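Local coordinates for enoyl-CoA hydratase/isomerase family protein (Ruegeria pomeroyi, PDB 3L3S) that probably acts as a hydro-lyase of the crotonase superfamily, perhaps on acyl-CoA thioesters, though its own reaction is not established, at residues B[51-56]-B[104-109]; B[112-117]-B[134-139]; B[127-132]-B[184-189]. One frame throughout, in Å; residues are numbered along the deposited sequence.

Contact 1: B[51-56]-B[104-109]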
loop_
_atom_site.group_PDB
_atom_site.type_symbol
_atom_site.label_atom_id
_atom_site.label_comp_id
_atom_site.label_asym_id
_atom_site.label_seq_id
_atom_site.Cartn_x
_atom_site.Cartn_y
_atom_site.Cartn_z
ATOM N N VAL B 51 -6.978 -31.914 -0.168
ATOM C CA VAL B 51 -6.974 -30.629 0.534
ATOM C C VAL B 51 -6.930 -29.508 -0.508
ATOM O O VAL B 51 -5.942 -29.356 -1.224
ATOM C CB VAL B 51 -5.752 -30.507 1.479
ATOM C CG1 VAL B 51 -5.692 -29.108 2.126
ATOM C CG2 VAL B 51 -5.812 -31.591 2.547
ATOM N N HIS B 52 -8.012 -28.743 -0.591
ATOM C CA HIS B 52 -8.108 -27.647 -1.547
ATOM C C HIS B 52 -7.880 -26.287 -0.892
ATOM O O HIS B 52 -7.259 -25.409 -1.485
ATOM C CB HIS B 52 -9.470 -27.662 -2.252
ATOM C CG HIS B 52 -9.712 -28.858 -3.133
ATOM N ND1 HIS B 52 -10.838 -28.974 -3.917
ATOM C CD2 HIS B 52 -9.000 -29.995 -3.333
ATOM C CE1 HIS B 52 -10.816 -30.132 -4.555
ATOM N NE2 HIS B 52 -9.710 -30.770 -4.219
ATOM N N VAL B 53 -8.426 -26.099 0.312
ATOM C CA VAL B 53 -8.295 -24.843 1.065
ATOM C C VAL B 53 -7.975 -25.076 2.544
ATOM O O VAL B 53 -8.391 -26.081 3.129
ATOM C CB VAL B 53 -9.571 -23.941 0.950
ATOM C CG1 VAL B 53 -9.669 -23.318 -0.408
ATOM C CG2 VAL B 53 -10.808 -24.736 1.163
ATOM N N LEU B 54 -7.214 -24.154 3.131
ATOM C CA LEU B 54 -6.818 -24.224 4.539
ATOM C C LEU B 54 -7.501 -23.167 5.392
ATOM O O LEU B 54 -7.615 -22.010 4.978
ATOM C CB LEU B 54 -5.303 -24.021 4.698
ATOM C CG LEU B 54 -4.200 -25.015 4.330
ATOM C CD1 LEU B 54 -4.278 -26.199 5.245
ATOM C CD2 LEU B 54 -4.250 -25.423 2.869
ATOM N N VAL B 55 -7.980 -23.584 6.564
ATOM C CA VAL B 55 -8.601 -22.684 7.540
ATOM C C VAL B 55 -7.823 -22.866 8.845
ATOM O O VAL B 55 -7.606 -23.987 9.283
ATOM C CB VAL B 55 -10.119 -22.963 7.787
ATOM C CG1 VAL B 55 -10.649 -22.071 8.923
ATOM C CG2 VAL B 55 -10.943 -22.695 6.518
ATOM N N ILE B 56 -7.327 -21.758 9.395
ATOM C CA ILE B 56 -6.573 -21.750 10.648
ATOM C C ILE B 56 -7.445 -21.070 11.702
ATOM O O ILE B 56 -7.710 -19.870 11.637
ATOM C CB ILE B 56 -5.200 -21.032 10.487
ATOM C CG1 ILE B 56 -4.339 -21.799 9.472
ATOM C CG2 ILE B 56 -4.466 -20.954 11.834
ATOM C CD1 ILE B 56 -3.045 -21.115 9.078
ATOM N N PRO B 104 0.422 -22.100 -2.359
ATOM C CA PRO B 104 -0.441 -22.020 -3.551
ATOM C C PRO B 104 -1.935 -22.159 -3.257
ATOM O O PRO B 104 -2.753 -21.583 -3.965
ATOM C CB PRO B 104 0.051 -23.183 -4.406
ATOM C CG PRO B 104 1.471 -23.291 -4.034
ATOM C CD PRO B 104 1.426 -23.164 -2.547
ATOM N N LYS B 105 -2.267 -22.931 -2.218
ATOM C CA LYS B 105 -3.651 -23.165 -1.788
ATOM C C LYS B 105 -4.094 -22.058 -0.824
ATOM O O LYS B 105 -3.298 -21.624 0.011
ATOM C CB LYS B 105 -3.771 -24.545 -1.129
ATOM C CG LYS B 105 -3.546 -25.662 -2.122
ATOM C CD LYS B 105 -3.512 -27.031 -1.515
ATOM C CE LYS B 105 -2.872 -27.996 -2.513
ATOM N NZ LYS B 105 -2.972 -29.402 -2.067
ATOM N N PRO B 106 -5.346 -21.556 -0.955
ATOM C CA PRO B 106 -5.868 -20.488 -0.082
ATOM C C PRO B 106 -5.852 -20.792 1.407
ATOM O O PRO B 106 -6.202 -21.891 1.827
ATOM C CB PRO B 106 -7.301 -20.307 -0.569
ATOM C CG PRO B 106 -7.229 -20.668 -1.993
ATOM C CD PRO B 106 -6.352 -21.899 -1.980
ATOM N N THR B 107 -5.347 -19.834 2.177
ATOM C CA THR B 107 -5.266 -19.942 3.632
ATOM C C THR B 107 -6.140 -18.850 4.266
ATOM O O THR B 107 -6.050 -17.675 3.906
ATOM C CB THR B 107 -3.809 -19.847 4.121
ATOM O OG1 THR B 107 -3.262 -18.581 3.742
ATOM C CG2 THR B 107 -2.951 -20.973 3.495
ATOM N N ILE B 108 -7.050 -19.263 5.144
ATOM C CA ILE B 108 -7.985 -18.346 5.808
ATOM C C ILE B 108 -7.898 -18.445 7.326
ATOM O O ILE B 108 -7.992 -19.528 7.896
ATOM C CB ILE B 108 -9.469 -18.635 5.390
ATOM C CG1 ILE B 108 -9.636 -18.550 3.867
ATOM C CG2 ILE B 108 -10.429 -17.630 6.059
ATOM C CD1 ILE B 108 -10.817 -19.311 3.320
ATOM N N ALA B 109 -7.784 -17.290 7.971
ATOM C CA ALA B 109 -7.730 -17.212 9.418
ATOM C C ALA B 109 -9.078 -16.768 10.003
ATOM O O ALA B 109 -9.680 -15.800 9.529
ATOM C CB ALA B 109 -6.628 -16.271 9.842
#

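Contact 2: B[112-117]-B[134-139]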
loop_
_atom_site.group_PDB
_atom_site.type_symbol
_atom_site.label_atom_id
_atom_site.label_comp_id
_atom_site.label_asym_id
_atom_site.label_seq_id
_atom_site.Cartn_x
_atom_site.Cartn_y
_atom_site.Cartn_z
ATOM N N GLU B 112 -11.599 -14.785 16.615
ATOM C CA GLU B 112 -12.689 -14.463 17.557
ATOM C C GLU B 112 -12.213 -13.613 18.742
ATOM O O GLU B 112 -13.036 -13.022 19.456
ATOM C CB GLU B 112 -13.320 -15.746 18.125
ATOM C CG GLU B 112 -14.038 -16.629 17.120
ATOM C CD GLU B 112 -14.322 -18.028 17.639
ATOM O OE1 GLU B 112 -13.476 -18.595 18.358
ATOM O OE2 GLU B 112 -15.391 -18.579 17.302
ATOM N N GLY B 113 -10.897 -13.598 18.971
ATOM C CA GLY B 113 -10.330 -12.842 20.076
ATOM C C GLY B 113 -9.054 -12.084 19.773
ATOM O O GLY B 113 -8.873 -11.568 18.666
ATOM N N ILE B 114 -8.162 -12.011 20.759
ATOM C CA ILE B 114 -6.910 -11.285 20.588
ATOM C C ILE B 114 -5.799 -12.044 19.849
ATOM O O ILE B 114 -5.519 -13.218 20.120
ATOM C CB ILE B 114 -6.414 -10.627 21.933
ATOM C CG1 ILE B 114 -5.158 -9.760 21.701
ATOM C CG2 ILE B 114 -6.212 -11.674 23.010
ATOM C CD1 ILE B 114 -4.673 -8.957 22.916
ATOM N N ALA B 115 -5.243 -11.363 18.853
ATOM C CA ALA B 115 -4.145 -11.886 18.038
ATOM C C ALA B 115 -2.943 -11.004 18.374
ATOM O O ALA B 115 -2.871 -9.835 17.973
ATOM C CB ALA B 115 -4.500 -11.806 16.559
ATOM N N THR B 116 -2.051 -11.549 19.191
ATOM C CA THR B 116 -0.866 -10.813 19.635
ATOM C C THR B 116 0.469 -11.453 19.286
ATOM O O THR B 116 0.612 -12.676 19.309
ATOM C CB THR B 116 -0.930 -10.455 21.163
ATOM O OG1 THR B 116 0.390 -10.301 21.697
ATOM C CG2 THR B 116 -1.662 -11.511 21.960
ATOM N N ALA B 117 1.437 -10.583 18.980
ATOM C CA ALA B 117 2.815 -10.931 18.631
ATOM C C ALA B 117 2.854 -11.891 17.448
ATOM O O ALA B 117 2.252 -11.591 16.414
ATOM C CB ALA B 117 3.553 -11.493 19.863
ATOM N N ALA B 134 -15.369 -8.328 18.700
ATOM C CA ALA B 134 -14.561 -8.388 19.925
ATOM C C ALA B 134 -13.061 -8.646 19.707
ATOM O O ALA B 134 -12.270 -8.584 20.655
ATOM C CB ALA B 134 -15.128 -9.436 20.859
ATOM N N ALA B 135 -12.676 -8.902 18.458
ATOM C CA ALA B 135 -11.287 -9.180 18.106
ATOM C C ALA B 135 -10.347 -7.982 18.251
ATOM O O ALA B 135 -10.612 -6.896 17.720
ATOM C CB ALA B 135 -11.200 -9.765 16.698
ATOM N N ARG B 136 -9.298 -8.180 19.052
ATOM C CA ARG B 136 -8.284 -7.159 19.301
ATOM C C ARG B 136 -6.958 -7.608 18.699
ATOM O O ARG B 136 -6.731 -8.801 18.482
ATOM C CB ARG B 136 -8.166 -6.823 20.785
ATOM C CG ARG B 136 -9.404 -6.122 21.366
ATOM C CD ARG B 136 -9.305 -5.945 22.882
ATOM N NE ARG B 136 -8.818 -7.155 23.558
ATOM C CZ ARG B 136 -9.570 -8.019 24.237
ATOM N NH1 ARG B 136 -10.883 -7.840 24.362
ATOM N NH2 ARG B 136 -8.996 -9.079 24.791
ATOM N N PHE B 137 -6.142 -6.632 18.305
ATOM C CA PHE B 137 -4.876 -6.891 17.622
ATOM C C PHE B 137 -3.733 -6.137 18.274
ATOM O O PHE B 137 -3.843 -4.942 18.555
ATOM C CB PHE B 137 -5.011 -6.509 16.132
ATOM C CG PHE B 137 -6.220 -7.113 15.461
ATOM C CD1 PHE B 137 -6.151 -8.391 14.885
ATOM C CD2 PHE B 137 -7.462 -6.448 15.484
ATOM C CE1 PHE B 137 -7.308 -9.008 14.339
ATOM C CE2 PHE B 137 -8.623 -7.054 14.950
ATOM C CZ PHE B 137 -8.549 -8.328 14.377
ATOM N N CYS B 138 -2.607 -6.820 18.451
ATOM C CA CYS B 138 -1.476 -6.207 19.120
ATOM C C CYS B 138 -0.112 -6.727 18.711
ATOM O O CYS B 138 0.024 -7.828 18.177
ATOM C CB CYS B 138 -1.643 -6.410 20.634
ATOM S SG CYS B 138 -0.452 -5.574 21.676
ATOM N N LEU B 139 0.881 -5.870 18.963
ATOM C CA LEU B 139 2.310 -6.124 18.772
ATOM C C LEU B 139 2.898 -5.505 20.069
ATOM O O LEU B 139 3.367 -4.369 20.058
ATOM C CB LEU B 139 2.866 -5.442 17.505
ATOM C CG LEU B 139 2.548 -5.972 16.100
ATOM C CD1 LEU B 139 3.381 -5.231 15.061
ATOM C CD2 LEU B 139 2.809 -7.464 16.006
#

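Contact 3: B[127-132]-B[184-189]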
loop_
_atom_site.group_PDB
_atom_site.type_symbol
_atom_site.label_atom_id
_atom_site.label_comp_id
_atom_site.label_asym_id
_atom_site.label_seq_id
_atom_site.Cartn_x
_atom_site.Cartn_y
_atom_site.Cartn_z
ATOM N N ASP B 127 -3.873 -15.698 3.587
ATOM C CA ASP B 127 -4.360 -14.912 2.448
ATOM C C ASP B 127 -5.550 -14.053 2.869
ATOM O O ASP B 127 -5.613 -12.854 2.554
ATOM C CB ASP B 127 -4.776 -15.821 1.291
ATOM C CG ASP B 127 -3.612 -16.594 0.695
ATOM O OD1 ASP B 127 -2.549 -15.994 0.445
ATOM O OD2 ASP B 127 -3.771 -17.811 0.469
ATOM N N LEU B 128 -6.481 -14.677 3.595
ATOM C CA LEU B 128 -7.674 -14.001 4.102
ATOM C C LEU B 128 -7.804 -14.079 5.642
ATOM O O LEU B 128 -7.218 -14.957 6.285
ATOM C CB LEU B 128 -8.931 -14.551 3.419
ATOM C CG LEU B 128 -8.992 -14.540 1.882
ATOM C CD1 LEU B 128 -10.265 -15.201 1.392
ATOM C CD2 LEU B 128 -8.867 -13.120 1.347
ATOM N N ALA B 129 -8.532 -13.126 6.224
ATOM C CA ALA B 129 -8.743 -13.071 7.670
ATOM C C ALA B 129 -10.102 -12.452 7.975
ATOM O O ALA B 129 -10.433 -11.372 7.476
ATOM C CB ALA B 129 -7.633 -12.273 8.353
ATOM N N TYR B 130 -10.908 -13.180 8.743
ATOM C CA TYR B 130 -12.250 -12.735 9.123
ATOM C C TYR B 130 -12.376 -12.699 10.640
ATOM O O TYR B 130 -12.058 -13.676 11.337
ATOM C CB TYR B 130 -13.321 -13.644 8.497
ATOM C CG TYR B 130 -13.299 -13.620 6.987
ATOM C CD1 TYR B 130 -14.034 -12.654 6.266
ATOM C CD2 TYR B 130 -12.452 -14.491 6.262
ATOM C CE1 TYR B 130 -13.913 -12.542 4.853
ATOM C CE2 TYR B 130 -12.321 -14.390 4.860
ATOM C CZ TYR B 130 -13.046 -13.408 4.161
ATOM O OH TYR B 130 -12.844 -13.251 2.807
ATOM N N ALA B 131 -12.829 -11.561 11.140
ATOM C CA ALA B 131 -12.970 -11.372 12.570
ATOM C C ALA B 131 -14.360 -11.016 13.069
ATOM O O ALA B 131 -15.248 -10.649 12.295
ATOM C CB ALA B 131 -11.961 -10.336 13.047
ATOM N N SER B 132 -14.540 -11.197 14.377
ATOM C CA SER B 132 -15.776 -10.867 15.092
ATOM C C SER B 132 -15.495 -9.463 15.642
ATOM O O SER B 132 -14.338 -9.039 15.628
ATOM C CB SER B 132 -16.004 -11.864 16.247
ATOM O OG SER B 132 -15.238 -11.556 17.409
ATOM N N LEU B 184 -6.043 -5.248 7.812
ATOM C CA LEU B 184 -5.486 -6.332 8.621
ATOM C C LEU B 184 -6.407 -7.547 8.525
ATOM O O LEU B 184 -5.945 -8.684 8.571
ATOM C CB LEU B 184 -5.295 -5.852 10.062
ATOM C CG LEU B 184 -4.499 -6.586 11.142
ATOM C CD1 LEU B 184 -3.099 -7.005 10.648
ATOM C CD2 LEU B 184 -4.385 -5.667 12.351
ATOM N N ILE B 185 -7.709 -7.281 8.381
ATOM C CA ILE B 185 -8.727 -8.316 8.199
ATOM C C ILE B 185 -9.559 -7.940 6.967
ATOM O O ILE B 185 -9.515 -6.789 6.525
ATOM C CB ILE B 185 -9.640 -8.514 9.453
ATOM C CG1 ILE B 185 -10.185 -7.170 9.950
ATOM C CG2 ILE B 185 -8.881 -9.291 10.532
ATOM C CD1 ILE B 185 -11.224 -7.236 11.043
ATOM N N ASN B 186 -10.322 -8.897 6.435
ATOM C CA ASN B 186 -11.147 -8.683 5.240
ATOM C C ASN B 186 -12.579 -8.195 5.461
ATOM O O ASN B 186 -13.085 -7.389 4.669
ATOM C CB ASN B 186 -11.186 -9.950 4.384
ATOM C CG ASN B 186 -9.837 -10.293 3.777
ATOM O OD1 ASN B 186 -9.531 -9.904 2.645
ATOM N ND2 ASN B 186 -9.023 -11.024 4.524
ATOM N N ARG B 187 -13.233 -8.694 6.515
ATOM C CA ARG B 187 -14.615 -8.335 6.825
ATOM C C ARG B 187 -14.917 -8.612 8.291
ATOM O O ARG B 187 -14.345 -9.528 8.879
ATOM C CB ARG B 187 -15.567 -9.144 5.925
ATOM C CG ARG B 187 -16.961 -8.576 5.736
ATOM C CD ARG B 187 -17.727 -9.354 4.659
ATOM N NE ARG B 187 -19.113 -8.888 4.554
ATOM C CZ ARG B 187 -20.085 -9.511 3.889
ATOM N NH1 ARG B 187 -19.849 -10.645 3.235
ATOM N NH2 ARG B 187 -21.317 -9.017 3.918
ATOM N N ILE B 188 -15.773 -7.783 8.889
ATOM C CA ILE B 188 -16.195 -7.961 10.285
ATOM C C ILE B 188 -17.588 -8.565 10.242
ATOM O O ILE B 188 -18.481 -8.034 9.585
ATOM C CB ILE B 188 -16.291 -6.628 11.090
ATOM C CG1 ILE B 188 -14.925 -5.949 11.221
ATOM C CG2 ILE B 188 -16.813 -6.906 12.505
ATOM C CD1 ILE B 188 -15.021 -4.520 11.746
ATOM N N LEU B 189 -17.762 -9.685 10.936
ATOM C CA LEU B 189 -19.052 -10.368 10.989
ATOM C C LEU B 189 -19.526 -10.652 12.419
ATOM O O LEU B 189 -18.694 -10.787 13.327
ATOM C CB LEU B 189 -18.974 -11.687 10.209
ATOM C CG LEU B 189 -19.031 -11.466 8.700
ATOM C CD1 LEU B 189 -17.692 -11.834 8.105
ATOM C CD2 LEU B 189 -20.192 -12.204 8.083
#

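Contact 1: B[51-56]-B[104-109]
Val53 CG1 lies over one face of the puckered pyrrolidine ring of Pro106, 3.8 Å from Pro106 CB, while the planar Val51 carbonyl receives Lys105 NZ on its O at 3.1 Å, in the carbonyl plane. Both pairs precede the parallel strands 53-56 and 107-109, neighbours in the central sheet of the crotonase fold, joined by a long connection that includes strand 62-64 and helix 84-101. His52 ND1 bonds Ala206 O. Lys105 reaches Val51 on a chain extended beyond CG, its CD passing 3.4 Å from Val51 O, and its ammonium group also bonds Ala45 O. A leucine here would probably leave the carbonyls of Val51 and Ala45 without their shared donor and the turn before strand 53-56 less firmly tied.

Parallel pairing follows: Leu54 N donates to Pro106 O (2.8 Å, 171° at the hydrogen), Ile108 N to Leu54 O, and Ile56 N to Ile108 O. Ile108 O meets Val55 CA as well, in a C-H...O contact of 3.2 Å. Val55 and Ile108 occupy the face where helix 194-207 packs on Ile108. On the other face, Thr107 OG1 bonds the backbone N of Asp127, while Thr107 CG2 comes 4.0 Å from Leu54 CB.

Contact 2: B[112-117]-B[134-139]
The Arg136 carbonyl oxygen accepts the Ala115 amide at 3.0 Å, with 165° at the hydrogen, and the same oxygen takes a C-H...O contact from Ile114 CA. This bond belongs to the parallel ladder of strands 114-116 and 137-138. Next in line, Cys138 N donates to Ala115 O at 3.1 Å and Ala117 N to Cys138 O at 3.2 Å. The last amide approaches from above the carbonyl plane, 40° out of it, where the chain of 112-117 leaves the sheet. At the opposite end the ladder fades, since Arg136 N reaches Gly113 O only in a weak, bent bond.

Side chains of Ala115 and Phe137 share one face. Ala115 CB lies 4.1 Å from Phe137 CD1, oblique to the ring, and the Phe137 side chain also touches Leu120 and Met123 of helix 118-124, Met167, Leu184 and Ile185. The other face carries Thr116 and Cys138, whose CB atoms stand 4.1 Å apart. Ile114 extends its CG1 anti to the backbone N, which lays that carbon alongside Arg136 O at 3.7 Å. A bend at chi3 (-44°) turns the Arg136 guanidinium toward Ile114, with Arg136 NH2 4.2 Å from Ile114 CB, obliquely.

Strand 62-64 flanks 114-116 on its far side, making a small three-stranded parallel sheet. Ala117, its amide already spent on Cys138 O, is the N-cap of helix 118-124. In crotonase relatives the start of the corresponding helix supplies one of the two main-chain amides of the oxyanion hole, and the loop after the counterpart of strand 62-64 supplies the other; this pairing is consistent with that layout.

Contact 3: B[127-132]-B[184-189]
Backbone bonds from Ala129 and Ala131 hold segment 184-189 along strand 128-131, extending the central crotonase-fold sheet to its last strand within the chain. Asn186 N donates to Ala129 O at 2.7 Å, almost straight at 175°, and Leu189 N to Ala131 O at 3.0 Å. Between them, the bond from Ala131 N to Arg187 O is weak at 3.4 Å, so the strand about 187-188 is loosely paired.

Apolar contacts fill one side. Ile185 carries CG1 between its backbone N and carbonyl carbon (chi1 50°), which sends CD1 to within 3.8 Å of Ala131 CB, while its CG2 branch meets Ala129 CB. Met123 of helix 118-124 touches both Ala129 and Ile185.

Aromatic contacts occupy the other side. Arg187 CB lies at the edge of the Tyr130 ring, 3.8 Å from Tyr130 CD1; Asn186 CB approaches Tyr130 CE1 obliquely, and Leu189 CD1 likewise comes obliquely to Tyr130 CD1. The phenol OH is hydrogen-bonded to Glu166 OE2 of the second subunit, tying this sheet edge to the trimer interface.

Where the segments end, Ser132 CA points its hydrogen at Leu189 O, with 3.4 Å between CA and O.

In the fold
Contacts 1 and 3 belong to one sheet: strands 53-58, 107-111, 128-131 and 187-188 stand side by side in that order, and the two centres are about 14 Å apart. A probable hydrogen bond between Ala109 N and Leu128 O joins them. Contact 2 lies in the smaller sheet of strands 62-64, 114-116 and 137-138, its centre about 21 Å from that of contact 1 and about 12 Å from that of contact 3. Contact 1 closes before either of the others opens, whereas contacts 2 and 3 interleave along the chain. Strand 107-111 is followed by 114-116 and 128-131 by 137-138, consistent with the crotonase spiral, and Phe137 of contact 2 meets Ala131 of contact 3, joining the two sheets.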